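Local coordinates for protein taurocyamine kinase (Schistosoma mansoni, PDB 4WOD) that reversibly transfers a phosphoryl group from magnesium ATP to the guanidino compound taurocyamine, as a duplicated member of the phosphagen kinase family, at residues A[414-422]-A[552-560]; A[437-448]-A[624-635]. The protein carries 4 engineered substitutions. All coordinates share one frame; numbering follows the deposited sequence.

Contact 1 (A[414-422]-A[552-560]); sequences RNGAYNNRS and DPVLRDAGG
D557 and N419 meet at the centre of this contact. The amide ND2 of N419 donates to the carboxylate OD2 of D557 at 2.8 Å, reaching that oxygen on its anti side with the amide and carboxylate planes only 24° apart. The same ND2 also donates to N415 O at 3.1 Å, in the plane of both groups, so two acceptors fix the rotation of the amide at the point where helix 414-418 gives out. R556 grips the D557 carboxylate side-on: NH2 reaches it on the syn side, bonding to both oxygens, while NE comes to OD1 at 2.8 Å from above the carboxylate plane. OD2 thus takes hydrogen bonds from both segments, which would probably keep D557 ionised. Water 1 lies between D557 OD2 and N419 OD1.

The backbone of D557 is held as well: R414 NH1 donates to D557 O at 2.9 Å, in the carbonyl plane and on a lone pair. R414 reaches it because CG is anti to the backbone N (chi1 -164°) and the chain runs extended as far as NE; its other nitrogens go to E367 and N292. V554 supplies the apolar part, its CG1 4.0 Å from CB of N415 and its CG2 against the CB atoms of N419 and S422. N415 ND2 itself bonds to C424 O.

The axes of the short segments 414-418 and 553-558 approach to 8.0 Å, their N-to-C directions 125° apart, where N-terminal helix 409-418 meets helix 553-558 of the catalytic part, with helices 369-376 and 293-299 packed against Y418.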
loop_
_atom_site.group_PDB
_atom_site.type_symbol
_atom_site.label_atom_id
_atom_site.label_comp_id
_atom_site.label_asym_id
_atom_site.label_seq_id
_atom_site.Cartn_x
_atom_site.Cartn_y
_atom_site.Cartn_z
ATOM N N ARG A 414 12.440 -6.796 9.438
ATOM C CA ARG A 414 11.711 -5.727 8.752
ATOM C C ARG A 414 10.189 -5.842 8.913
ATOM O O ARG A 414 9.506 -4.829 9.161
ATOM C CB ARG A 414 12.064 -5.689 7.262
ATOM C CG ARG A 414 11.643 -4.394 6.597
ATOM C CD ARG A 414 11.984 -4.330 5.098
ATOM N NE ARG A 414 11.793 -2.972 4.581
ATOM C CZ ARG A 414 10.624 -2.489 4.155
ATOM N NH1 ARG A 414 9.532 -3.254 4.165
ATOM N NH2 ARG A 414 10.540 -1.238 3.725
ATOM N N ASN A 415 9.649 -7.054 8.782
ATOM C CA ASN A 415 8.193 -7.189 8.911
ATOM C C ASN A 415 7.728 -6.716 10.295
ATOM O O ASN A 415 6.681 -6.073 10.426
ATOM C CB ASN A 415 7.715 -8.633 8.666
ATOM C CG ASN A 415 8.234 -9.611 9.696
ATOM O OD1 ASN A 415 9.429 -9.782 9.849
ATOM N ND2 ASN A 415 7.334 -10.212 10.448
ATOM N N GLY A 416 8.524 -6.995 11.323
ATOM C CA GLY A 416 8.198 -6.560 12.673
ATOM C C GLY A 416 8.415 -5.072 12.880
ATOM O O GLY A 416 7.617 -4.387 13.534
ATOM N N ALA A 417 9.508 -4.565 12.329
ATOM C CA ALA A 417 9.789 -3.133 12.402
ATOM C C ALA A 417 8.604 -2.295 11.899
ATOM O O ALA A 417 8.224 -1.296 12.523
ATOM C CB ALA A 417 11.032 -2.817 11.617
ATOM N N TYR A 418 8.008 -2.706 10.781
ATOM C CA TYR A 418 6.903 -1.954 10.199
ATOM C C TYR A 418 5.510 -2.442 10.587
ATOM O O TYR A 418 4.510 -1.777 10.281
ATOM C CB TYR A 418 7.008 -1.963 8.685
ATOM C CG TYR A 418 8.058 -1.031 8.136
ATOM C CD1 TYR A 418 7.853 0.346 8.139
ATOM C CD2 TYR A 418 9.242 -1.526 7.591
ATOM C CE1 TYR A 418 8.808 1.215 7.627
ATOM C CE2 TYR A 418 10.205 -0.660 7.087
ATOM C CZ TYR A 418 9.976 0.708 7.105
ATOM O OH TYR A 418 10.918 1.569 6.573
ATOM N N ASN A 419 5.440 -3.607 11.223
ATOM C CA ASN A 419 4.186 -4.128 11.774
ATOM C C ASN A 419 4.416 -4.637 13.182
ATOM O O ASN A 419 4.684 -5.820 13.389
ATOM C CB ASN A 419 3.610 -5.238 10.884
ATOM C CG ASN A 419 3.397 -4.775 9.449
ATOM O OD1 ASN A 419 2.323 -4.275 9.098
ATOM N ND2 ASN A 419 4.429 -4.922 8.616
ATOM N N ASN A 420 4.301 -3.729 14.152
ATOM C CA ASN A 420 4.724 -3.991 15.523
ATOM C C ASN A 420 3.900 -5.054 16.248
ATOM O O ASN A 420 4.264 -5.467 17.332
ATOM C CB ASN A 420 4.679 -2.701 16.355
ATOM C CG ASN A 420 5.730 -1.675 15.945
ATOM O OD1 ASN A 420 5.601 -0.493 16.274
ATOM N ND2 ASN A 420 6.781 -2.117 15.247
ATOM N N ARG A 421 2.766 -5.465 15.683
ATOM C CA ARG A 421 1.992 -6.535 16.309
ATOM C C ARG A 421 2.444 -7.907 15.794
ATOM O O ARG A 421 2.058 -8.949 16.341
ATOM C CB ARG A 421 0.499 -6.346 16.067
ATOM C CG ARG A 421 -0.072 -5.067 16.679
ATOM C CD ARG A 421 -1.597 -5.139 16.724
ATOM N NE ARG A 421 -2.221 -3.837 16.949
ATOM C CZ ARG A 421 -3.537 -3.640 17.008
ATOM N NH1 ARG A 421 -4.378 -4.652 16.867
ATOM N NH2 ARG A 421 -4.015 -2.425 17.215
ATOM N N SER A 422 3.266 -7.906 14.748
ATOM C CA SER A 422 3.901 -9.147 14.294
ATOM C C SER A 422 4.957 -9.575 15.303
ATOM O O SER A 422 5.794 -8.767 15.701
ATOM C CB SER A 422 4.524 -8.973 12.915
ATOM O OG SER A 422 5.279 -10.127 12.566
ATOM N N ASP A 552 -1.483 -8.995 2.509
ATOM C CA ASP A 552 -1.041 -9.073 3.904
ATOM C C ASP A 552 0.166 -8.165 4.150
ATOM O O ASP A 552 1.220 -8.375 3.562
ATOM C CB ASP A 552 -0.684 -10.506 4.280
ATOM C CG ASP A 552 -0.188 -10.633 5.720
ATOM O OD1 ASP A 552 -0.255 -9.656 6.489
ATOM O OD2 ASP A 552 0.260 -11.724 6.097
ATOM N N PRO A 553 0.011 -7.155 5.026
ATOM C CA PRO A 553 1.082 -6.165 5.216
ATOM C C PRO A 553 2.354 -6.760 5.792
ATOM O O PRO A 553 3.446 -6.279 5.482
ATOM C CB PRO A 553 0.464 -5.154 6.198
ATOM C CG PRO A 553 -0.653 -5.882 6.855
ATOM C CD PRO A 553 -1.190 -6.819 5.811
ATOM N N VAL A 554 2.204 -7.775 6.635
ATOM C CA VAL A 554 3.336 -8.441 7.241
ATOM C C VAL A 554 4.165 -9.116 6.162
ATOM O O VAL A 554 5.355 -8.880 6.062
ATOM C CB VAL A 554 2.891 -9.476 8.287
ATOM C CG1 VAL A 554 4.076 -10.331 8.733
ATOM C CG2 VAL A 554 2.235 -8.781 9.469
ATOM N N LEU A 555 3.529 -9.954 5.350
ATOM C CA LEU A 555 4.234 -10.604 4.255
ATOM C C LEU A 555 4.804 -9.557 3.295
ATOM O O LEU A 555 5.958 -9.665 2.868
ATOM C CB LEU A 555 3.308 -11.584 3.511
ATOM C CG LEU A 555 3.977 -12.488 2.468
ATOM C CD1 LEU A 555 5.287 -13.041 2.985
ATOM C CD2 LEU A 555 3.051 -13.631 2.041
ATOM N N ARG A 556 4.002 -8.535 2.984
ATOM C CA ARG A 556 4.426 -7.477 2.074
ATOM C C ARG A 556 5.743 -6.842 2.534
ATOM O O ARG A 556 6.666 -6.701 1.759
ATOM C CB ARG A 556 3.349 -6.388 1.954
ATOM C CG ARG A 556 3.672 -5.283 0.951
ATOM C CD ARG A 556 2.808 -4.039 1.217
ATOM N NE ARG A 556 3.064 -3.519 2.561
ATOM C CZ ARG A 556 2.263 -2.685 3.222
ATOM N NH1 ARG A 556 1.122 -2.282 2.677
ATOM N NH2 ARG A 556 2.597 -2.269 4.441
ATOM N N ASP A 557 5.815 -6.466 3.799
ATOM C CA ASP A 557 6.982 -5.731 4.276
ATOM C C ASP A 557 8.210 -6.639 4.497
ATOM O O ASP A 557 9.348 -6.155 4.589
ATOM C CB ASP A 557 6.606 -4.970 5.542
ATOM C CG ASP A 557 5.547 -3.903 5.277
ATOM O OD1 ASP A 557 5.375 -3.538 4.100
ATOM O OD2 ASP A 557 4.880 -3.443 6.232
ATOM N N ALA A 558 7.982 -7.952 4.552
ATOM C CA ALA A 558 9.069 -8.921 4.468
ATOM C C ALA A 558 9.566 -9.088 3.031
ATOM O O ALA A 558 10.624 -9.665 2.800
ATOM C CB ALA A 558 8.622 -10.261 5.019
ATOM N N GLY A 559 8.785 -8.604 2.066
ATOM C CA GLY A 559 9.194 -8.622 0.674
ATOM C C GLY A 559 8.517 -9.712 -0.142
ATOM O O GLY A 559 8.885 -9.962 -1.286
ATOM N N GLY A 560 7.518 -10.362 0.445
ATOM C CA GLY A 560 6.915 -11.543 -0.151
ATOM C C GLY A 560 6.007 -11.303 -1.352
ATOM O O GLY A 560 5.529 -12.264 -1.958
HETATM O O HOH W 1 2.753 -1.566 7.463
#

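Contact 2 (A[437-448]-A[624-635]); sequences IDYLDPLICDYH and KYGYITCCPSNL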
loop_
_atom_site.group_PDB
_atom_site.type_symbol
_atom_site.label_atom_id
_atom_site.label_comp_id
_atom_site.label_asym_id
_atom_site.label_seq_id
_atom_site.Cartn_x
_atom_site.Cartn_y
_atom_site.Cartn_z
ATOM N N ILE A 437 22.658 -17.598 14.078
ATOM C CA ILE A 437 22.221 -18.539 15.106
ATOM C C ILE A 437 22.057 -17.864 16.485
ATOM O O ILE A 437 21.158 -18.221 17.247
ATOM C CB ILE A 437 23.206 -19.746 15.203
ATOM C CG1 ILE A 437 22.682 -20.818 16.161
ATOM C CG2 ILE A 437 24.614 -19.295 15.629
ATOM C CD1 ILE A 437 23.333 -22.208 15.925
ATOM N N ASP A 438 22.897 -16.869 16.775
ATOM C CA ASP A 438 22.868 -16.192 18.073
ATOM C C ASP A 438 21.576 -15.424 18.260
ATOM O O ASP A 438 21.154 -15.167 19.386
ATOM C CB ASP A 438 24.048 -15.231 18.226
ATOM C CG ASP A 438 25.350 -15.945 18.534
ATOM O OD1 ASP A 438 25.385 -17.187 18.509
ATOM O OD2 ASP A 438 26.341 -15.260 18.830
ATOM N N TYR A 439 20.967 -15.014 17.156
ATOM C CA TYR A 439 19.664 -14.364 17.240
ATOM C C TYR A 439 18.548 -15.394 17.165
ATOM O O TYR A 439 17.632 -15.389 17.982
ATOM C CB TYR A 439 19.517 -13.331 16.133
ATOM C CG TYR A 439 18.152 -12.708 15.993
ATOM C CD1 TYR A 439 17.683 -11.800 16.934
ATOM C CD2 TYR A 439 17.345 -12.993 14.895
ATOM C CE1 TYR A 439 16.445 -11.206 16.793
ATOM C CE2 TYR A 439 16.106 -12.395 14.744
ATOM C CZ TYR A 439 15.662 -11.502 15.704
ATOM O OH TYR A 439 14.423 -10.901 15.572
ATOM N N LEU A 440 18.626 -16.285 16.178
ATOM C CA LEU A 440 17.490 -17.155 15.888
ATOM C C LEU A 440 17.336 -18.322 16.880
ATOM O O LEU A 440 16.213 -18.745 17.163
ATOM C CB LEU A 440 17.584 -17.690 14.452
ATOM C CG LEU A 440 17.307 -16.675 13.319
ATOM C CD1 LEU A 440 17.750 -17.211 11.958
ATOM C CD2 LEU A 440 15.821 -16.303 13.267
ATOM N N ASP A 441 18.440 -18.844 17.419
ATOM C CA ASP A 441 18.334 -20.048 18.231
ATOM C C ASP A 441 17.640 -19.808 19.574
ATOM O O ASP A 441 16.764 -20.578 19.945
ATOM C CB ASP A 441 19.704 -20.681 18.467
ATOM C CG ASP A 441 19.594 -22.046 19.120
ATOM O OD1 ASP A 441 19.173 -22.995 18.425
ATOM O OD2 ASP A 441 19.908 -22.163 20.319
ATOM N N PRO A 442 18.014 -18.739 20.310
ATOM C CA PRO A 442 17.244 -18.525 21.544
ATOM C C PRO A 442 15.766 -18.202 21.259
ATOM O O PRO A 442 14.876 -18.659 21.985
ATOM C CB PRO A 442 17.959 -17.334 22.212
ATOM C CG PRO A 442 18.718 -16.663 21.121
ATOM C CD PRO A 442 19.136 -17.784 20.189
ATOM N N LEU A 443 15.522 -17.452 20.191
ATOM C CA LEU A 443 14.167 -17.104 19.758
ATOM C C LEU A 443 13.311 -18.339 19.471
ATOM O O LEU A 443 12.125 -18.390 19.820
ATOM C CB LEU A 443 14.237 -16.217 18.506
ATOM C CG LEU A 443 12.944 -15.577 17.973
ATOM C CD1 LEU A 443 13.249 -14.235 17.291
ATOM C CD2 LEU A 443 12.190 -16.522 17.018
ATOM N N ILE A 444 13.915 -19.305 18.784
ATOM C CA ILE A 444 13.259 -20.557 18.412
ATOM C C ILE A 444 12.948 -21.369 19.664
ATOM O O ILE A 444 11.834 -21.848 19.849
ATOM C CB ILE A 444 14.165 -21.368 17.441
ATOM C CG1 ILE A 444 14.139 -20.741 16.041
ATOM C CG2 ILE A 444 13.778 -22.839 17.380
ATOM C CD1 ILE A 444 15.288 -21.200 15.139
ATOM N N CYS A 445 13.952 -21.495 20.523
ATOM C CA CYS A 445 13.818 -22.163 21.808
ATOM C C CYS A 445 12.680 -21.587 22.647
ATOM O O CYS A 445 11.881 -22.334 23.213
ATOM C CB CYS A 445 15.131 -22.068 22.572
ATOM S SG CYS A 445 16.391 -23.203 21.953
ATOM N N ASP A 446 12.622 -20.259 22.712
ATOM C CA ASP A 446 11.548 -19.536 23.404
ATOM C C ASP A 446 10.176 -19.811 22.780
ATOM O O ASP A 446 9.255 -20.255 23.469
ATOM C CB ASP A 446 11.835 -18.032 23.381
ATOM C CG ASP A 446 11.037 -17.248 24.425
ATOM O OD1 ASP A 446 9.962 -17.716 24.860
ATOM O OD2 ASP A 446 11.495 -16.144 24.799
ATOM N N TYR A 447 10.044 -19.556 21.480
ATOM C CA TYR A 447 8.758 -19.740 20.793
ATOM C C TYR A 447 8.217 -21.170 20.934
ATOM O O TYR A 447 7.054 -21.367 21.276
ATOM C CB TYR A 447 8.889 -19.376 19.301
ATOM C CG TYR A 447 7.580 -19.367 18.529
ATOM C CD1 TYR A 447 6.899 -18.176 18.296
ATOM C CD2 TYR A 447 7.025 -20.543 18.033
ATOM C CE1 TYR A 447 5.692 -18.153 17.594
ATOM C CE2 TYR A 447 5.822 -20.529 17.329
ATOM C CZ TYR A 447 5.170 -19.332 17.108
ATOM O OH TYR A 447 3.983 -19.310 16.410
ATOM N N HIS A 448 9.059 -22.164 20.658
ATOM C CA HIS A 448 8.614 -23.561 20.674
ATOM C C HIS A 448 8.729 -24.260 22.038
ATOM O O HIS A 448 8.415 -25.443 22.153
ATOM C CB HIS A 448 9.388 -24.346 19.619
ATOM C CG HIS A 448 9.172 -23.825 18.235
ATOM N ND1 HIS A 448 8.069 -24.159 17.482
ATOM C CD2 HIS A 448 9.884 -22.944 17.493
ATOM C CE1 HIS A 448 8.119 -23.520 16.327
ATOM N NE2 HIS A 448 9.217 -22.786 16.302
ATOM N N LYS A 624 19.598 -29.347 13.500
ATOM C CA LYS A 624 19.076 -28.600 14.641
ATOM C C LYS A 624 17.534 -28.510 14.627
ATOM O O LYS A 624 16.872 -28.879 15.605
ATOM C CB LYS A 624 19.662 -27.172 14.663
ATOM C CG LYS A 624 21.203 -27.081 14.603
ATOM C CD LYS A 624 21.723 -25.634 14.775
ATOM C CE LYS A 624 21.511 -24.775 13.533
ATOM N NZ LYS A 624 22.399 -25.103 12.372
ATOM N N TYR A 625 16.964 -28.034 13.517
ATOM C CA TYR A 625 15.552 -27.612 13.521
ATOM C C TYR A 625 14.585 -28.432 12.655
ATOM O O TYR A 625 13.409 -28.082 12.573
ATOM C CB TYR A 625 15.450 -26.138 13.091
ATOM C CG TYR A 625 16.372 -25.222 13.866
ATOM C CD1 TYR A 625 16.356 -25.209 15.260
ATOM C CD2 TYR A 625 17.278 -24.395 13.205
ATOM C CE1 TYR A 625 17.210 -24.382 15.977
ATOM C CE2 TYR A 625 18.129 -23.564 13.910
ATOM C CZ TYR A 625 18.098 -23.567 15.291
ATOM O OH TYR A 625 18.955 -22.739 15.983
ATOM N N GLY A 626 15.042 -29.495 11.997
ATOM C CA GLY A 626 14.122 -30.236 11.128
ATOM C C GLY A 626 13.889 -29.492 9.818
ATOM O O GLY A 626 14.820 -28.885 9.295
ATOM N N TYR A 627 12.667 -29.526 9.273
ATOM C CA TYR A 627 12.426 -28.818 8.020
ATOM C C TYR A 627 12.557 -27.307 8.223
ATOM O O TYR A 627 12.049 -26.728 9.191
ATOM C CB TYR A 627 11.063 -29.198 7.396
ATOM C CG TYR A 627 11.137 -30.585 6.775
ATOM C CD1 TYR A 627 11.872 -30.802 5.619
ATOM C CD2 TYR A 627 10.530 -31.676 7.381
ATOM C CE1 TYR A 627 11.973 -32.063 5.057
ATOM C CE2 TYR A 627 10.625 -32.947 6.841
ATOM C CZ TYR A 627 11.350 -33.134 5.679
ATOM O OH TYR A 627 11.459 -34.394 5.139
ATOM N N ILE A 628 13.306 -26.694 7.321
ATOM C CA ILE A 628 13.539 -25.252 7.352
ATOM C C ILE A 628 12.444 -24.512 6.603
ATOM O O ILE A 628 12.027 -24.935 5.521
ATOM C CB ILE A 628 14.913 -24.916 6.742
ATOM C CG1 ILE A 628 16.005 -25.479 7.651
ATOM C CG2 ILE A 628 15.075 -23.388 6.524
ATOM C CD1 ILE A 628 17.300 -25.709 6.927
ATOM N N THR A 629 11.960 -23.429 7.206
ATOM C CA THR A 629 10.907 -22.599 6.640
ATOM C C THR A 629 11.280 -21.129 6.830
ATOM O O THR A 629 12.149 -20.781 7.646
ATOM C CB THR A 629 9.514 -22.876 7.291
ATOM O OG1 THR A 629 9.554 -22.588 8.694
ATOM C CG2 THR A 629 9.107 -24.343 7.116
ATOM N N CYS A 630 10.621 -20.272 6.066
ATOM C CA CYS A 630 10.840 -18.838 6.166
ATOM C C CYS A 630 10.608 -18.299 7.586
ATOM O O CYS A 630 11.482 -17.639 8.148
ATOM C CB CYS A 630 9.943 -18.124 5.159
ATOM S SG CYS A 630 10.045 -16.354 5.203
ATOM N N CYS A 631 9.435 -18.552 8.156
ATOM C CA CYS A 631 9.178 -18.154 9.534
ATOM C C CYS A 631 9.678 -19.226 10.508
ATOM O O CYS A 631 9.426 -20.417 10.315
ATOM C CB CYS A 631 7.680 -17.884 9.753
ATOM S SG CYS A 631 7.291 -17.068 11.318
ATOM N N PRO A 632 10.405 -18.807 11.553
ATOM C CA PRO A 632 10.911 -19.751 12.553
ATOM C C PRO A 632 9.777 -20.425 13.332
ATOM O O PRO A 632 10.001 -21.424 13.979
ATOM C CB PRO A 632 11.768 -18.875 13.471
ATOM C CG PRO A 632 12.077 -17.660 12.681
ATOM C CD PRO A 632 10.902 -17.440 11.779
ATOM N N SER A 633 8.571 -19.876 13.268
ATOM C CA SER A 633 7.439 -20.469 13.957
ATOM C C SER A 633 7.039 -21.811 13.335
ATOM O O SER A 633 6.366 -22.631 13.984
ATOM C CB SER A 633 6.243 -19.515 13.922
ATOM O OG SER A 633 5.714 -19.423 12.608
ATOM N N ASN A 634 7.439 -22.030 12.081
ATOM C CA ASN A 634 6.985 -23.210 11.354
ATOM C C ASN A 634 8.034 -24.258 10.992
ATOM O O ASN A 634 7.877 -24.990 10.013
ATOM C CB ASN A 634 6.259 -22.778 10.095
ATOM C CG ASN A 634 4.793 -23.114 10.157
ATOM O OD1 ASN A 634 4.410 -24.271 10.000
ATOM N ND2 ASN A 634 3.957 -22.106 10.431
ATOM N N LEU A 635 9.090 -24.331 11.795
ATOM C CA LEU A 635 10.107 -25.378 11.719
ATOM C C LEU A 635 9.725 -26.766 12.262
ATOM O O LEU A 635 8.619 -26.985 12.745
ATOM C CB LEU A 635 11.347 -24.915 12.492
ATOM C CG LEU A 635 11.927 -23.565 12.121
ATOM C CD1 LEU A 635 12.926 -23.134 13.224
ATOM C CD2 LEU A 635 12.612 -23.629 10.760
#
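The Y625 ring is sandwiched: its own neighbour K624 lays CB over the centre of one face, and I444 of helix 437-448 sets CD1 on the opposite face, 3.8 Å from the ring centroid, in a CH-pi contact. At the ring edge OH points to D441 OD1, which receives its proton in a very short bond of 2.5 Å; carboxylate and ring planes are turned 38° apart. D441 has CG anti to the backbone N (chi1 -171°), which swings the carboxylate over to the tyrosine.

At the far end of the helix two more rings meet the loop. H448 uses its edge: NE2 donates to P632 O at 2.8 Å, nearly straight (170°) and in the ring plane, while CE1 comes 3.1 Å from S633 O. CD2 of the adjacent Y447 lies over one face of this imidazole. Y447 turns its own face to S633, whose CB is 3.4 Å from CZ of the ring.

Between these polar ends the packing is aliphatic. I444 CD1 also touches L635 CD1 at 3.6 Å, and its CG1 rests on P632 CB; L440 CD2 meets the proline ring at CG from one helical turn earlier. Y433 of helix 432-435 completes this cluster.

The 629-635 loop carries C631, the predicted active-site cysteine, in the Cys-Pro-Ser-Asn sequence of phosphagen kinases. T629 OG1 and N634 N reach C631 O from opposite faces of its plane, bracing the loop there, while helix 437-448 of the N-terminal domain packs on P632 and S633, the residues just after the predicted catalytic cysteine.

In the fold
Contacts 1 and 2 both join the N-terminal part of the second kinase repeat to its catalytic part, at places whose centres lie 18 Å apart; their nearest atoms are about 6 Å from each other. Along the chain the contacts cross, both N-terminal segments preceding both catalytic ones, and they tie the same two parts together at two places. The predicted active-site cysteine C631 belongs to contact 2, and the side chain of N415 in contact 1 is about 7 Å from that of C631. Toward the predicted ATP site, the side chain of S633 is about 7 Å from that of R486. The arginine seen in this entry occupies the other repeat, in the pocket around C268.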